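Local coordinates for protein dally-like, isoform A (Drosophila melanogaster, PDB 6XTZ) that binds Wnt proteins as a GPI-anchored cell-surface glypican, shielding their palmitoleate lipid so that signalling can act at a distance, at residues Tyr39-Cys49 and Thr231-Gly241; Leu80-Phe91 and Phe197-Thr208. The protein carries 5 engineered substitutions. One frame throughout, in Å; residues are numbered along the deposited sequence.

Interaction 1 of 2, residues Tyr39-Cys49 and Thr231-Gly241; sequences YCESPSVGTCC and TKMQHCGACKG
Cys239 lies at the heart of this contact, joined to Cys49 through a disulfide whose SG atoms are 2.0 Å apart, with a second disulfide, Cys40–Cys236, close beside it. The S–S torsions, -87° and -82° respectively, are both left-handed and near the relaxed right angle. The two bridges lie against each other, Cys40 SG 3.7 Å from Cys239 SG. The backbone reinforces them: Cys48 N donates to Cys239 O (2.9 Å) in a nearly straight bond, 169° at the hydrogen. An ST turn shapes the chain here, with Cys49 N bonded to Thr47 OG1 at 3.2 Å. At one end Tyr39 sets its CB 3.1 Å from Thr231 OG1, a hydroxyl hydrogen-bonded to Gly228 of its own helix. On the surface side the Lys240 chain, extended beyond CG, brings NZ to 2.7 Å from Glu41 OE1, a salt bridge, and NZ also bonds to His487 O. With Cys48 bonded to Cys10 as well, the irregular segment 39-49 is held covalently on both sides of its turn at 43-46, so its place against 231-241 is set by covalent bonds, with one backbone hydrogen bond and a salt bridge beside them.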
loop_
_atom_site.group_PDB
_atom_site.type_symbol
_atom_site.label_atom_id
_atom_site.label_comp_id
_atom_site.label_asym_id
_atom_site.label_seq_id
_atom_site.Cartn_x
_atom_site.Cartn_y
_atom_site.Cartn_z
ATOM N N TYR A 39 -12.434 29.352 22.796
ATOM C CA TYR A 39 -12.021 29.243 21.404
ATOM C C TYR A 39 -12.512 30.402 20.554
ATOM O O TYR A 39 -11.734 30.960 19.770
ATOM C CB TYR A 39 -12.514 27.914 20.814
ATOM C CG TYR A 39 -12.291 26.732 21.728
ATOM C CD1 TYR A 39 -11.014 26.395 22.161
ATOM C CD2 TYR A 39 -13.354 25.947 22.154
ATOM C CE1 TYR A 39 -10.804 25.316 22.997
ATOM C CE2 TYR A 39 -13.154 24.865 22.989
ATOM C CZ TYR A 39 -11.877 24.555 23.407
ATOM O OH TYR A 39 -11.672 23.479 24.238
ATOM N N CYS A 40 -13.780 30.781 20.677
ATOM C CA CYS A 40 -14.266 31.945 19.955
ATOM C C CYS A 40 -13.724 33.221 20.588
ATOM O O CYS A 40 -13.227 33.230 21.717
ATOM C CB CYS A 40 -15.794 31.983 19.942
ATOM S SG CYS A 40 -16.589 30.463 19.382
ATOM N N GLU A 41 -13.826 34.314 19.840
ATOM C CA GLU A 41 -13.471 35.621 20.370
ATOM C C GLU A 41 -14.579 36.130 21.283
ATOM O O GLU A 41 -15.767 35.974 20.991
ATOM C CB GLU A 41 -13.227 36.618 19.235
ATOM C CG GLU A 41 -12.748 37.982 19.712
ATOM C CD GLU A 41 -12.527 38.961 18.573
ATOM O OE1 GLU A 41 -12.940 38.654 17.436
ATOM O OE2 GLU A 41 -11.939 40.037 18.818
ATOM N N SER A 42 -14.178 36.734 22.404
ATOM C CA SER A 42 -15.095 37.358 23.354
ATOM C C SER A 42 -14.753 38.841 23.425
ATOM O O SER A 42 -14.045 39.282 24.343
ATOM C CB SER A 42 -15.004 36.707 24.732
ATOM O OG SER A 42 -15.681 35.467 24.754
ATOM N N PRO A 43 -15.221 39.635 22.472
ATOM C CA PRO A 43 -14.888 41.059 22.448
ATOM C C PRO A 43 -15.735 41.828 23.456
ATOM O O PRO A 43 -16.588 41.274 24.148
ATOM C CB PRO A 43 -15.211 41.464 21.010
ATOM C CG PRO A 43 -16.321 40.556 20.623
ATOM C CD PRO A 43 -16.058 39.245 21.324
ATOM N N SER A 44 -15.479 43.136 23.526
ATOM C CA SER A 44 -16.250 43.992 24.419
ATOM C C SER A 44 -17.700 44.116 23.968
ATOM O O SER A 44 -18.596 44.275 24.807
ATOM C CB SER A 44 -15.600 45.372 24.507
ATOM O OG SER A 44 -15.263 45.857 23.218
ATOM N N VAL A 45 -17.953 44.034 22.659
ATOM C CA VAL A 45 -19.310 44.183 22.149
ATOM C C VAL A 45 -20.195 43.002 22.526
ATOM O O VAL A 45 -21.422 43.089 22.404
ATOM C CB VAL A 45 -19.291 44.375 20.621
ATOM C CG1 VAL A 45 -18.461 45.594 20.251
ATOM C CG2 VAL A 45 -18.757 43.130 19.933
ATOM N N GLY A 46 -19.611 41.900 22.978
ATOM C CA GLY A 46 -20.365 40.748 23.428
ATOM C C GLY A 46 -20.308 39.604 22.427
ATOM O O GLY A 46 -19.710 39.698 21.355
ATOM N N THR A 47 -20.958 38.509 22.813
ATOM C CA THR A 47 -21.022 37.305 21.999
ATOM C C THR A 47 -22.385 36.652 22.172
ATOM O O THR A 47 -23.037 36.813 23.207
ATOM C CB THR A 47 -19.917 36.308 22.375
ATOM O OG1 THR A 47 -20.137 35.069 21.689
ATOM C CG2 THR A 47 -19.914 36.057 23.877
ATOM N N CYS A 48 -22.808 35.915 21.149
ATOM C CA CYS A 48 -24.083 35.208 21.184
ATOM C C CYS A 48 -23.959 33.793 21.728
ATOM O O CYS A 48 -24.952 33.059 21.738
ATOM C CB CYS A 48 -24.706 35.162 19.785
ATOM S SG CYS A 48 -25.120 36.773 19.097
ATOM N N CYS A 49 -22.775 33.395 22.182
ATOM C CA CYS A 49 -22.530 32.048 22.671
ATOM C C CYS A 49 -22.125 32.086 24.136
ATOM O O CYS A 49 -21.428 33.006 24.576
ATOM C CB CYS A 49 -21.436 31.357 21.852
ATOM S SG CYS A 49 -21.929 30.973 20.165
ATOM N N THR A 231 -13.178 24.587 16.110
ATOM C CA THR A 231 -14.401 25.272 16.514
ATOM C C THR A 231 -14.419 26.719 16.043
ATOM O O THR A 231 -15.474 27.232 15.651
ATOM C CB THR A 231 -14.553 25.208 18.030
ATOM O OG1 THR A 231 -13.488 25.942 18.640
ATOM C CG2 THR A 231 -14.476 23.779 18.483
ATOM N N LYS A 232 -13.267 27.394 16.081
ATOM C CA LYS A 232 -13.185 28.745 15.537
ATOM C C LYS A 232 -13.537 28.765 14.057
ATOM O O LYS A 232 -14.121 29.740 13.568
ATOM C CB LYS A 232 -11.786 29.319 15.766
ATOM C CG LYS A 232 -11.629 30.775 15.355
ATOM C CD LYS A 232 -10.201 31.253 15.568
ATOM C CE LYS A 232 -10.024 32.692 15.121
ATOM N NZ LYS A 232 -8.621 33.161 15.291
ATOM N N MET A 233 -13.214 27.691 13.336
ATOM C CA MET A 233 -13.496 27.630 11.909
ATOM C C MET A 233 -14.959 27.300 11.644
ATOM O O MET A 233 -15.606 27.945 10.812
ATOM C CB MET A 233 -12.581 26.599 11.240
ATOM C CG MET A 233 -12.746 26.467 9.733
ATOM S SD MET A 233 -13.976 25.246 9.241
ATOM C CE MET A 233 -13.341 23.775 10.045
ATOM N N GLN A 234 -15.503 26.310 12.350
ATOM C CA GLN A 234 -16.796 25.749 11.975
ATOM C C GLN A 234 -17.971 26.388 12.711
ATOM O O GLN A 234 -19.049 26.546 12.124
ATOM C CB GLN A 234 -16.793 24.235 12.217
ATOM C CG GLN A 234 -18.091 23.534 11.833
ATOM C CD GLN A 234 -18.029 22.029 12.014
ATOM O OE1 GLN A 234 -16.960 21.462 12.243
ATOM N NE2 GLN A 234 -19.180 21.374 11.915
ATOM N N HIS A 235 -17.799 26.767 13.977
ATOM C CA HIS A 235 -18.925 27.197 14.799
ATOM C C HIS A 235 -18.870 28.647 15.256
ATOM O O HIS A 235 -19.929 29.253 15.441
ATOM C CB HIS A 235 -19.050 26.304 16.044
ATOM C CG HIS A 235 -19.345 24.870 15.734
ATOM N ND1 HIS A 235 -20.483 24.470 15.068
ATOM C CD2 HIS A 235 -18.648 23.741 16.001
ATOM C CE1 HIS A 235 -20.474 23.156 14.937
ATOM N NE2 HIS A 235 -19.371 22.688 15.493
ATOM N N CYS A 236 -17.682 29.222 15.447
ATOM C CA CYS A 236 -17.590 30.549 16.051
ATOM C C CYS A 236 -18.158 31.654 15.170
ATOM O O CYS A 236 -18.359 32.768 15.667
ATOM C CB CYS A 236 -16.138 30.868 16.405
ATOM S SG CYS A 236 -15.493 29.885 17.774
ATOM N N GLY A 237 -18.419 31.383 13.891
ATOM C CA GLY A 237 -19.062 32.384 13.056
ATOM C C GLY A 237 -20.449 32.744 13.552
ATOM O O GLY A 237 -20.835 33.915 13.548
ATOM N N ALA A 238 -21.213 31.743 13.998
ATOM C CA ALA A 238 -22.550 32.010 14.514
ATOM C C ALA A 238 -22.502 32.763 15.836
ATOM O O ALA A 238 -23.452 33.476 16.178
ATOM C CB ALA A 238 -23.323 30.703 14.676
ATOM N N CYS A 239 -21.412 32.620 16.595
ATOM C CA CYS A 239 -21.287 33.351 17.850
ATOM C C CYS A 239 -21.166 34.855 17.637
ATOM O O CYS A 239 -21.432 35.622 18.568
ATOM C CB CYS A 239 -20.087 32.834 18.646
ATOM S SG CYS A 239 -20.206 31.085 19.099
ATOM N N LYS A 240 -20.776 35.293 16.442
ATOM C CA LYS A 240 -20.760 36.706 16.093
ATOM C C LYS A 240 -21.991 37.130 15.303
ATOM O O LYS A 240 -21.987 38.209 14.703
ATOM C CB LYS A 240 -19.497 37.049 15.302
ATOM C CG LYS A 240 -18.226 37.111 16.136
ATOM C CD LYS A 240 -17.083 37.710 15.335
ATOM C CE LYS A 240 -15.866 37.936 16.208
ATOM N NZ LYS A 240 -14.770 38.633 15.481
ATOM N N GLY A 241 -23.041 36.313 15.291
ATOM C CA GLY A 241 -24.235 36.640 14.544
ATOM C C GLY A 241 -24.158 36.369 13.061
ATOM O O GLY A 241 -25.104 36.698 12.337
#

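Interaction 2 of 2, residues Leu80-Phe91 and Phe197-Thr208; sequences LGSKATKFKDIF and FVATRTYGQALT
Two long helices pack antiparallel near the middle of the elongated molecule, segment 80-91 of helix 51-110 meeting segment 197-208 of helix 185-216 with axes 8.7 Å apart at 156°. They come together most intimately where the CA atoms of Ala84 and Gly204 are 5.3 Å apart. Having no side chain, Gly204 leaves room for the Phe87 ring, which presents its edge, in plane, to Thr200 O (CE2 to O 3.2 Å). Tyr203 comes over one face of that ring, edge-to-face, with the planes at 65°. Further along, Thr200 CG2 sits over the centre of the Phe91 ring in a CH-pi contact, 3.6 Å from the centroid; with chi1 at -56° the hydroxyl, bonded to Ser196 O, lies beside the backbone N and the methyl is left to face Phe91. The edge of Phe91 turns toward the face of Phe197 in an offset edge-to-face pair. At the other end Leu207 reaches back between Leu80 and Ala84, its CD2 3.7 Å from Ala84 CB. One flank is polar: Lys88 NZ donates to Thr208 OG1 (2.9 Å), and that hydroxyl in turn bonds to Gly204 O. Tyr203 and Leu207 also touch Ile449 of helix 441-455. The nearest atoms of the Phe197 side chain and the bound O-palmitoleoyl serine are about 4 Å apart, linking this interface to the lipid pocket in the all-helical glypican core.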
loop_
_atom_site.group_PDB
_atom_site.type_symbol
_atom_site.label_atom_id
_atom_site.label_comp_id
_atom_site.label_asym_id
_atom_site.label_seq_id
_atom_site.Cartn_x
_atom_site.Cartn_y
_atom_site.Cartn_z
ATOM N N LEU A 80 -8.486 -2.516 0.442
ATOM C CA LEU A 80 -7.133 -2.941 0.093
ATOM C C LEU A 80 -6.759 -4.246 0.783
ATOM O O LEU A 80 -6.038 -5.068 0.206
ATOM C CB LEU A 80 -6.124 -1.848 0.448
ATOM C CG LEU A 80 -6.305 -0.504 -0.256
ATOM C CD1 LEU A 80 -5.159 0.436 0.083
ATOM C CD2 LEU A 80 -6.420 -0.695 -1.760
ATOM N N GLY A 81 -7.236 -4.455 2.011
ATOM C CA GLY A 81 -6.935 -5.694 2.706
ATOM C C GLY A 81 -7.596 -6.900 2.067
ATOM O O GLY A 81 -6.987 -7.969 1.963
ATOM N N SER A 82 -8.847 -6.749 1.627
ATOM C CA SER A 82 -9.548 -7.876 1.023
ATOM C C SER A 82 -9.030 -8.161 -0.381
ATOM O O SER A 82 -8.951 -9.324 -0.795
ATOM C CB SER A 82 -11.054 -7.614 1.002
ATOM O OG SER A 82 -11.375 -6.541 0.136
ATOM N N LYS A 83 -8.675 -7.114 -1.130
ATOM C CA LYS A 83 -8.093 -7.320 -2.453
ATOM C C LYS A 83 -6.741 -8.012 -2.364
ATOM O O LYS A 83 -6.384 -8.797 -3.250
ATOM C CB LYS A 83 -7.959 -5.987 -3.189
ATOM C CG LYS A 83 -9.285 -5.322 -3.529
ATOM C CD LYS A 83 -10.088 -6.141 -4.526
ATOM C CE LYS A 83 -11.387 -5.435 -4.880
ATOM N NZ LYS A 83 -12.190 -6.187 -5.884
ATOM N N ALA A 84 -5.972 -7.730 -1.309
ATOM C CA ALA A 84 -4.722 -8.451 -1.095
ATOM C C ALA A 84 -4.983 -9.920 -0.796
ATOM O O ALA A 84 -4.237 -10.795 -1.252
ATOM C CB ALA A 84 -3.927 -7.803 0.036
ATOM N N THR A 85 -6.042 -10.211 -0.036
ATOM C CA THR A 85 -6.387 -11.600 0.251
ATOM C C THR A 85 -6.877 -12.317 -1.002
ATOM O O THR A 85 -6.542 -13.488 -1.226
ATOM C CB THR A 85 -7.447 -11.661 1.353
ATOM O OG1 THR A 85 -6.903 -11.129 2.567
ATOM C CG2 THR A 85 -7.896 -13.097 1.592
ATOM N N LYS A 86 -7.671 -11.633 -1.828
ATOM C CA LYS A 86 -8.115 -12.227 -3.084
ATOM C C LYS A 86 -6.936 -12.473 -4.015
ATOM O O LYS A 86 -6.890 -13.489 -4.717
ATOM C CB LYS A 86 -9.152 -11.322 -3.752
ATOM C CG LYS A 86 -9.711 -11.871 -5.057
ATOM C CD LYS A 86 -10.704 -10.906 -5.690
ATOM C CE LYS A 86 -11.258 -11.457 -6.997
ATOM N NZ LYS A 86 -12.193 -10.505 -7.659
ATOM N N PHE A 87 -5.967 -11.556 -4.025
ATOM C CA PHE A 87 -4.786 -11.719 -4.866
ATOM C C PHE A 87 -3.981 -12.944 -4.452
ATOM O O PHE A 87 -3.572 -13.750 -5.297
ATOM C CB PHE A 87 -3.929 -10.455 -4.798
ATOM C CG PHE A 87 -2.586 -10.592 -5.454
ATOM C CD1 PHE A 87 -2.452 -10.445 -6.825
ATOM C CD2 PHE A 87 -1.454 -10.855 -4.697
ATOM C CE1 PHE A 87 -1.217 -10.562 -7.430
ATOM C CE2 PHE A 87 -0.216 -10.975 -5.298
ATOM C CZ PHE A 87 -0.098 -10.829 -6.665
ATOM N N LYS A 88 -3.738 -13.098 -3.147
ATOM C CA LYS A 88 -2.964 -14.240 -2.671
ATOM C C LYS A 88 -3.689 -15.554 -2.937
ATOM O O LYS A 88 -3.068 -16.533 -3.367
ATOM C CB LYS A 88 -2.667 -14.090 -1.181
ATOM C CG LYS A 88 -1.817 -12.881 -0.834
ATOM C CD LYS A 88 -1.690 -12.735 0.669
ATOM C CE LYS A 88 -0.995 -11.443 1.049
ATOM N NZ LYS A 88 -0.974 -11.267 2.526
ATOM N N ASP A 89 -5.003 -15.592 -2.690
ATOM C CA ASP A 89 -5.762 -16.819 -2.904
ATOM C C ASP A 89 -5.758 -17.227 -4.372
ATOM O O ASP A 89 -5.692 -18.420 -4.692
ATOM C CB ASP A 89 -7.197 -16.647 -2.407
ATOM C CG ASP A 89 -7.281 -16.494 -0.901
ATOM O OD1 ASP A 89 -6.397 -17.026 -0.195
ATOM O OD2 ASP A 89 -8.235 -15.845 -0.422
ATOM N N ILE A 90 -5.834 -16.252 -5.279
ATOM C CA ILE A 90 -5.848 -16.559 -6.706
ATOM C C ILE A 90 -4.513 -17.150 -7.140
ATOM O O ILE A 90 -4.465 -18.161 -7.849
ATOM C CB ILE A 90 -6.204 -15.303 -7.523
ATOM C CG1 ILE A 90 -7.693 -14.977 -7.382
ATOM C CG2 ILE A 90 -5.828 -15.488 -8.986
ATOM C CD1 ILE A 90 -8.111 -13.704 -8.090
ATOM N N PHE A 91 -3.406 -16.537 -6.712
ATOM C CA PHE A 91 -2.094 -17.038 -7.108
ATOM C C PHE A 91 -1.771 -18.357 -6.418
ATOM O O PHE A 91 -1.111 -19.224 -7.004
ATOM C CB PHE A 91 -1.009 -16.003 -6.811
ATOM C CG PHE A 91 0.327 -16.341 -7.418
ATOM C CD1 PHE A 91 0.567 -16.109 -8.762
ATOM C CD2 PHE A 91 1.336 -16.903 -6.652
ATOM C CE1 PHE A 91 1.789 -16.423 -9.331
ATOM C CE2 PHE A 91 2.562 -17.219 -7.214
ATOM C CZ PHE A 91 2.789 -16.977 -8.555
ATOM N N PHE A 197 8.353 -14.452 -9.109
ATOM C CA PHE A 197 7.835 -14.827 -7.797
ATOM C C PHE A 197 8.095 -13.745 -6.758
ATOM O O PHE A 197 7.267 -13.524 -5.865
ATOM C CB PHE A 197 8.440 -16.159 -7.357
ATOM C CG PHE A 197 7.655 -17.354 -7.812
ATOM C CD1 PHE A 197 7.829 -17.871 -9.086
ATOM C CD2 PHE A 197 6.736 -17.956 -6.969
ATOM C CE1 PHE A 197 7.102 -18.969 -9.508
ATOM C CE2 PHE A 197 6.007 -19.055 -7.385
ATOM C CZ PHE A 197 6.190 -19.561 -8.655
ATOM N N VAL A 198 9.238 -13.060 -6.848
ATOM C CA VAL A 198 9.514 -11.968 -5.920
ATOM C C VAL A 198 8.545 -10.817 -6.155
ATOM O O VAL A 198 7.975 -10.262 -5.210
ATOM C CB VAL A 198 10.978 -11.510 -6.042
ATOM C CG1 VAL A 198 11.217 -10.276 -5.186
ATOM C CG2 VAL A 198 11.917 -12.628 -5.627
ATOM N N ALA A 199 8.332 -10.449 -7.421
ATOM C CA ALA A 199 7.410 -9.360 -7.725
ATOM C C ALA A 199 5.977 -9.725 -7.356
ATOM O O ALA A 199 5.218 -8.874 -6.877
ATOM C CB ALA A 199 7.505 -8.987 -9.204
ATOM N N THR A 200 5.590 -10.986 -7.565
ATOM C CA THR A 200 4.223 -11.399 -7.265
ATOM C C THR A 200 3.961 -11.388 -5.764
ATOM O O THR A 200 2.937 -10.868 -5.305
ATOM C CB THR A 200 3.951 -12.786 -7.848
ATOM O OG1 THR A 200 4.229 -12.777 -9.255
ATOM C CG2 THR A 200 2.499 -13.182 -7.625
ATOM N N ARG A 201 4.878 -11.959 -4.982
ATOM C CA ARG A 201 4.701 -11.989 -3.534
ATOM C C ARG A 201 4.750 -10.586 -2.943
ATOM O O ARG A 201 3.900 -10.217 -2.125
ATOM C CB ARG A 201 5.762 -12.880 -2.890
ATOM C CG ARG A 201 5.894 -12.664 -1.394
ATOM C CD ARG A 201 6.819 -13.677 -0.744
ATOM N NE ARG A 201 7.110 -13.314 0.641
ATOM C CZ ARG A 201 6.305 -13.565 1.669
ATOM N NH1 ARG A 201 5.147 -14.184 1.476
ATOM N NH2 ARG A 201 6.656 -13.194 2.892
ATOM N N THR A 202 5.740 -9.787 -3.351
ATOM C CA THR A 202 5.888 -8.444 -2.798
ATOM C C THR A 202 4.670 -7.579 -3.106
ATOM O O THR A 202 4.253 -6.763 -2.276
ATOM C CB THR A 202 7.162 -7.795 -3.338
ATOM O OG1 THR A 202 8.283 -8.647 -3.065
ATOM C CG2 THR A 202 7.396 -6.437 -2.689
ATOM N N TYR A 203 4.083 -7.753 -4.292
ATOM C CA TYR A 203 2.902 -6.984 -4.671
ATOM C C TYR A 203 1.768 -7.199 -3.672
ATOM O O TYR A 203 1.166 -6.238 -3.178
ATOM C CB TYR A 203 2.470 -7.389 -6.080
ATOM C CG TYR A 203 1.448 -6.490 -6.737
ATOM C CD1 TYR A 203 1.789 -5.215 -7.168
ATOM C CD2 TYR A 203 0.150 -6.933 -6.963
ATOM C CE1 TYR A 203 0.860 -4.399 -7.784
ATOM C CE2 TYR A 203 -0.785 -6.123 -7.578
ATOM C CZ TYR A 203 -0.424 -4.857 -7.986
ATOM O OH TYR A 203 -1.350 -4.047 -8.600
ATOM N N GLY A 204 1.472 -8.461 -3.354
ATOM C CA GLY A 204 0.437 -8.748 -2.376
ATOM C C GLY A 204 0.836 -8.453 -0.948
ATOM O O GLY A 204 -0.005 -8.044 -0.140
ATOM N N GLN A 205 2.109 -8.655 -0.606
ATOM C CA GLN A 205 2.542 -8.400 0.765
ATOM C C GLN A 205 2.570 -6.906 1.071
ATOM O O GLN A 205 2.162 -6.479 2.158
ATOM C CB GLN A 205 3.916 -9.019 1.019
ATOM C CG GLN A 205 3.918 -10.537 1.034
ATOM C CD GLN A 205 3.068 -11.112 2.145
ATOM O OE1 GLN A 205 2.943 -10.520 3.218
ATOM N NE2 GLN A 205 2.470 -12.271 1.893
ATOM N N ALA A 206 3.048 -6.097 0.122
ATOM C CA ALA A 206 3.056 -4.652 0.320
ATOM C C ALA A 206 1.638 -4.101 0.405
ATOM O O ALA A 206 1.373 -3.171 1.175
ATOM C CB ALA A 206 3.835 -3.967 -0.804
ATOM N N LEU A 207 0.714 -4.661 -0.379
ATOM C CA LEU A 207 -0.673 -4.217 -0.304
ATOM C C LEU A 207 -1.284 -4.559 1.050
ATOM O O LEU A 207 -2.081 -3.783 1.591
ATOM C CB LEU A 207 -1.488 -4.838 -1.438
ATOM C CG LEU A 207 -2.975 -4.472 -1.470
ATOM C CD1 LEU A 207 -3.163 -2.967 -1.614
ATOM C CD2 LEU A 207 -3.692 -5.214 -2.584
ATOM N N THR A 208 -0.915 -5.710 1.616
ATOM C CA THR A 208 -1.411 -6.085 2.936
ATOM C C THR A 208 -0.875 -5.148 4.010
ATOM O O THR A 208 -1.628 -4.674 4.869
ATOM C CB THR A 208 -1.031 -7.534 3.254
ATOM O OG1 THR A 208 -1.732 -8.422 2.374
ATOM C CG2 THR A 208 -1.385 -7.876 4.696
#

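From the N terminus the chain first passes through the loop 39-49, then runs into helix 51-110, which carries 80-91. After the helices up to 176 it returns in helix 185-216, where 197-208 closes interaction 2, a loop of 105 intervening residues. Helix 224-234 follows, and 231-241 then closes interaction 1 across 181 residues. Interaction 2 is therefore nested within interaction 1, and the two do not cross. Their centres are 52 Å apart, with nearest atoms about 27 Å apart, so they do not touch: one fastens the disulfide-rich end of the rod, the other joins long helices near its middle, next to the lipid-binding region.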